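Local coordinates for transcriptional regulator, LacI family (Corynebacterium glutamicum, PDB 3H5T), which activates transcription of the inositol phosphate synthase gene in an inositol-dependent manner and regulates other genes, probably for cell wall components and mycothiol, by binding a palindromic promoter motif, at residues 310-324 against 346-358. Numbering follows the deposited sequence.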
# COMPACT_ATOMS: atom_id res chain seq x y z
N LEU A 310 -1.49 -10.33 -9.93
CA LEU A 310 -2.51 -11.34 -10.16
C LEU A 310 -2.72 -11.71 -11.63
O LEU A 310 -3.07 -12.84 -11.94
CB LEU A 310 -3.83 -10.88 -9.52
CG LEU A 310 -3.96 -11.21 -8.03
CD1 LEU A 310 -2.74 -10.74 -7.27
CD2 LEU A 310 -5.22 -10.56 -7.47
N ALA A 311 -2.49 -10.77 -12.55
CA ALA A 311 -2.63 -11.04 -13.98
C ALA A 311 -1.53 -11.99 -14.45
O ALA A 311 -1.76 -12.82 -15.34
CB ALA A 311 -2.56 -9.74 -14.76
N ARG A 312 -0.34 -11.86 -13.88
CA ARG A 312 0.79 -12.71 -14.22
C ARG A 312 0.67 -13.96 -13.38
O ARG A 312 1.41 -14.92 -13.55
CB ARG A 312 2.11 -12.00 -13.88
CG ARG A 312 3.13 -11.94 -15.02
CD ARG A 312 4.30 -12.91 -14.86
NE ARG A 312 3.88 -14.30 -14.71
CZ ARG A 312 4.70 -15.35 -14.82
NH1 ARG A 312 5.98 -15.17 -15.09
NH2 ARG A 312 4.22 -16.57 -14.64
N ASP A 313 -0.29 -13.95 -12.46
CA ASP A 313 -0.50 -15.06 -11.54
C ASP A 313 0.81 -15.32 -10.81
O ASP A 313 1.32 -16.44 -10.79
CB ASP A 313 -0.94 -16.32 -12.28
CG ASP A 313 -1.41 -17.40 -11.33
OD1 ASP A 313 -2.25 -17.10 -10.46
OD2 ASP A 313 -0.95 -18.56 -11.45
N LEU A 314 1.35 -14.27 -10.22
CA LEU A 314 2.60 -14.32 -9.47
C LEU A 314 2.32 -14.93 -8.10
O LEU A 314 1.28 -14.65 -7.50
CB LEU A 314 3.13 -12.90 -9.27
CG LEU A 314 4.40 -12.67 -8.45
CD1 LEU A 314 5.58 -13.02 -9.33
CD2 LEU A 314 4.50 -11.20 -7.99
N THR A 315 3.22 -15.76 -7.60
CA THR A 315 3.04 -16.34 -6.28
C THR A 315 3.29 -15.14 -5.37
O THR A 315 4.33 -14.48 -5.48
CB THR A 315 4.08 -17.42 -5.98
OG1 THR A 315 3.97 -18.46 -6.96
CG2 THR A 315 3.86 -17.99 -4.60
N THR A 316 2.35 -14.84 -4.47
CA THR A 316 2.51 -13.66 -3.63
C THR A 316 1.53 -13.62 -2.44
O THR A 316 0.65 -14.47 -2.31
CB THR A 316 2.33 -12.38 -4.50
OG1 THR A 316 2.61 -11.21 -3.73
CG2 THR A 316 0.89 -12.31 -5.06
N VAL A 317 1.70 -12.63 -1.57
CA VAL A 317 0.84 -12.45 -0.39
C VAL A 317 -0.17 -11.35 -0.71
O VAL A 317 0.21 -10.20 -0.97
CB VAL A 317 1.67 -12.02 0.85
CG1 VAL A 317 0.75 -11.77 2.04
CG2 VAL A 317 2.70 -13.09 1.20
N ILE A 318 -1.45 -11.67 -0.70
CA ILE A 318 -2.44 -10.64 -1.00
C ILE A 318 -2.76 -9.80 0.22
O ILE A 318 -3.11 -10.31 1.28
CB ILE A 318 -3.75 -11.23 -1.57
CG1 ILE A 318 -3.43 -12.02 -2.85
CG2 ILE A 318 -4.75 -10.09 -1.85
CD1 ILE A 318 -4.65 -12.46 -3.61
N GLN A 319 -2.63 -8.49 0.04
CA GLN A 319 -2.89 -7.53 1.09
C GLN A 319 -4.00 -6.59 0.62
O GLN A 319 -3.94 -6.01 -0.47
CB GLN A 319 -1.60 -6.76 1.38
CG GLN A 319 -1.76 -5.55 2.25
CD GLN A 319 -0.43 -4.87 2.54
OE1 GLN A 319 0.43 -4.78 1.67
NE2 GLN A 319 -0.27 -4.39 3.77
N PRO A 320 -5.05 -6.44 1.44
CA PRO A 320 -6.17 -5.57 1.07
C PRO A 320 -5.82 -4.09 1.21
O PRO A 320 -6.24 -3.43 2.17
CB PRO A 320 -7.26 -6.01 2.04
CG PRO A 320 -6.47 -6.30 3.28
CD PRO A 320 -5.27 -7.06 2.76
N ASN A 321 -5.05 -3.56 0.25
CA ASN A 321 -4.63 -2.17 0.30
C ASN A 321 -5.71 -1.11 0.18
O ASN A 321 -5.60 -0.04 0.80
CB ASN A 321 -3.55 -1.89 -0.76
CG ASN A 321 -2.21 -2.46 -0.36
OD1 ASN A 321 -1.81 -2.35 0.80
ND2 ASN A 321 -1.50 -3.05 -1.32
N LYS A 322 -6.75 -1.38 -0.59
CA LYS A 322 -7.80 -0.38 -0.71
C LYS A 322 -8.55 -0.29 0.62
O LYS A 322 -8.91 0.79 1.07
CB LYS A 322 -8.77 -0.72 -1.85
CG LYS A 322 -9.85 0.33 -2.08
CD LYS A 322 -10.52 0.09 -3.41
CE LYS A 322 -11.31 1.30 -3.90
NZ LYS A 322 -12.66 1.42 -3.29
N LEU A 323 -8.76 -1.44 1.26
CA LEU A 323 -9.47 -1.48 2.53
C LEU A 323 -8.62 -0.79 3.59
O LEU A 323 -9.15 -0.08 4.46
CB LEU A 323 -9.74 -2.94 2.95
CG LEU A 323 -10.55 -3.13 4.24
CD1 LEU A 323 -11.96 -2.63 4.03
CD2 LEU A 323 -10.57 -4.61 4.64
N LYS A 324 -7.30 -0.99 3.51
CA LYS A 324 -6.37 -0.39 4.47
C LYS A 324 -6.46 1.13 4.38
O LYS A 324 -6.39 1.82 5.39
CB LYS A 324 -4.94 -0.83 4.17
CG LYS A 324 -3.93 -0.30 5.16
CD LYS A 324 -2.53 -0.75 4.83
CE LYS A 324 -2.08 -0.20 3.49
NZ LYS A 324 -0.76 -0.75 3.07
N GLU A 346 -5.37 -5.01 13.00
CA GLU A 346 -4.54 -5.90 12.21
C GLU A 346 -5.28 -6.31 10.95
O GLU A 346 -6.33 -6.94 11.03
CB GLU A 346 -4.17 -7.15 13.00
CG GLU A 346 -3.21 -8.09 12.26
CD GLU A 346 -2.99 -9.40 13.00
OE1 GLU A 346 -2.88 -9.36 14.25
OE2 GLU A 346 -2.91 -10.45 12.34
N LEU A 347 -4.74 -5.96 9.79
CA LEU A 347 -5.38 -6.35 8.54
C LEU A 347 -4.96 -7.77 8.20
O LEU A 347 -3.80 -8.14 8.37
CB LEU A 347 -4.99 -5.41 7.40
CG LEU A 347 -5.59 -4.00 7.42
CD1 LEU A 347 -5.30 -3.34 6.09
CD2 LEU A 347 -7.09 -4.05 7.65
N GLU A 348 -5.91 -8.57 7.73
CA GLU A 348 -5.60 -9.94 7.36
C GLU A 348 -5.13 -9.99 5.92
O GLU A 348 -5.54 -9.18 5.09
CB GLU A 348 -6.83 -10.83 7.54
CG GLU A 348 -6.77 -12.12 6.72
CD GLU A 348 -7.71 -13.21 7.21
OE1 GLU A 348 -7.44 -13.77 8.30
OE2 GLU A 348 -8.72 -13.49 6.53
N THR A 349 -4.23 -10.93 5.64
CA THR A 349 -3.71 -11.13 4.30
C THR A 349 -4.05 -12.57 3.93
O THR A 349 -4.49 -13.34 4.78
CB THR A 349 -2.17 -10.98 4.26
OG1 THR A 349 -1.56 -12.08 4.95
CG2 THR A 349 -1.74 -9.67 4.91
N SER A 350 -3.86 -12.93 2.67
CA SER A 350 -4.12 -14.29 2.23
C SER A 350 -3.09 -14.65 1.18
O SER A 350 -2.82 -13.86 0.28
CB SER A 350 -5.53 -14.41 1.66
OG SER A 350 -5.70 -13.54 0.55
N PHE A 351 -2.51 -15.83 1.29
CA PHE A 351 -1.51 -16.27 0.35
C PHE A 351 -2.14 -16.60 -1.00
O PHE A 351 -3.27 -17.07 -1.08
CB PHE A 351 -0.78 -17.50 0.90
CG PHE A 351 0.41 -17.91 0.08
CD1 PHE A 351 1.42 -17.00 -0.22
CD2 PHE A 351 0.52 -19.22 -0.40
CE1 PHE A 351 2.52 -17.37 -1.00
CE2 PHE A 351 1.62 -19.60 -1.18
CZ PHE A 351 2.62 -18.67 -1.48
N HIS A 352 -1.39 -16.34 -2.07
CA HIS A 352 -1.85 -16.60 -3.43
C HIS A 352 -0.86 -17.58 -4.07
O HIS A 352 0.16 -17.16 -4.62
CB HIS A 352 -1.90 -15.29 -4.22
CG HIS A 352 -2.47 -15.42 -5.59
ND1 HIS A 352 -1.70 -15.30 -6.73
CD2 HIS A 352 -3.73 -15.64 -6.02
CE1 HIS A 352 -2.47 -15.44 -7.80
NE2 HIS A 352 -3.70 -15.65 -7.39
N PRO A 353 -1.14 -18.89 -3.99
CA PRO A 353 -0.27 -19.94 -4.55
C PRO A 353 0.39 -19.55 -5.86
O PRO A 353 1.57 -19.81 -6.06
CB PRO A 353 -1.22 -21.12 -4.67
CG PRO A 353 -2.07 -20.96 -3.46
CD PRO A 353 -2.39 -19.48 -3.48
N GLY A 354 -0.38 -18.93 -6.75
CA GLY A 354 0.16 -18.48 -8.02
C GLY A 354 0.80 -19.53 -8.91
O GLY A 354 0.55 -20.73 -8.76
N SER A 355 1.66 -19.08 -9.83
CA SER A 355 2.32 -19.98 -10.77
C SER A 355 3.80 -19.70 -10.99
O SER A 355 4.28 -19.73 -12.13
CB SER A 355 1.60 -19.92 -12.11
OG SER A 355 1.77 -18.65 -12.70
N THR A 356 4.53 -19.41 -9.92
CA THR A 356 5.96 -19.17 -10.00
C THR A 356 6.59 -20.05 -8.92
O THR A 356 7.59 -19.69 -8.29
CB THR A 356 6.31 -17.65 -9.80
OG1 THR A 356 5.64 -17.14 -8.63
CG2 THR A 356 5.87 -16.83 -11.00
N VAL A 357 5.98 -21.22 -8.74
CA VAL A 357 6.36 -22.24 -7.76
C VAL A 357 7.50 -23.15 -8.26
O VAL A 357 8.66 -22.77 -8.20
CB VAL A 357 5.11 -23.11 -7.38
CG1 VAL A 357 4.46 -23.66 -8.64
CG2 VAL A 357 5.49 -24.24 -6.42
N ALA A 358 7.15 -24.34 -8.76
CA ALA A 358 8.13 -25.28 -9.29
C ALA A 358 9.21 -25.70 -8.29
O ALA A 358 10.35 -25.21 -8.42
CB ALA A 358 8.78 -24.70 -10.54
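T316 and H352 exchange backbone hydrogen bonds in both directions, and I318 and S350 do the same two residues along, making a short antiparallel ladder between 316-318 and 350-352. V317 and F351 form the non-hydrogen-bonded pair between them. H352 is used three times. Its backbone N and O serve the ladder, while its ring, with CG anti to the backbone N (chi1 -175°), reaches the loop after helix 307-311: ND1 donates to L314 O at 3.1 Å, the carbonyl oxygen lying in the ring plane. L310 CG sits over one face of this imidazole, and the carboxylate of D313 stands almost perpendicular to it. D313, the positive-phi residue of the Schellman motif closing that helix, turns its carbonyl to S355, whose N (2.8 Å from D313 O) and OG (3.0 Å from D313 O) approach from opposite faces of the carbonyl plane. T315 and T356 make a reciprocal pair beside it. T315 N donates to T356 OG1 (3.0 Å), and T356 N returns a longer bond to T315 OG1 (3.2 Å). The T315 hydroxyl gives its proton to P353 O (2.9 Å), and T356 OG1 is also bonded to L300 O in strand 299-302. The T315 methyl CG2 lies near F351 CZ, oblique to the phenyl ring. T316 OG1 is satisfied by D277, and K324 NZ by N321 OD1 together with a salt bridge to D158. Backbone bonds of T315 to G302 and V317 to D304 are consistent with a subdomain crossover of the periplasmic-binding-protein-like LacI fold. Strand 316-318 ends the chain's mixed sheet, antiparallel to 344-352, whose L347 bonds through its backbone to A170 of strand 168-171; F351 packs on helix 178-186, and N321 and K324 of helix 321-336 touch helix 86-98.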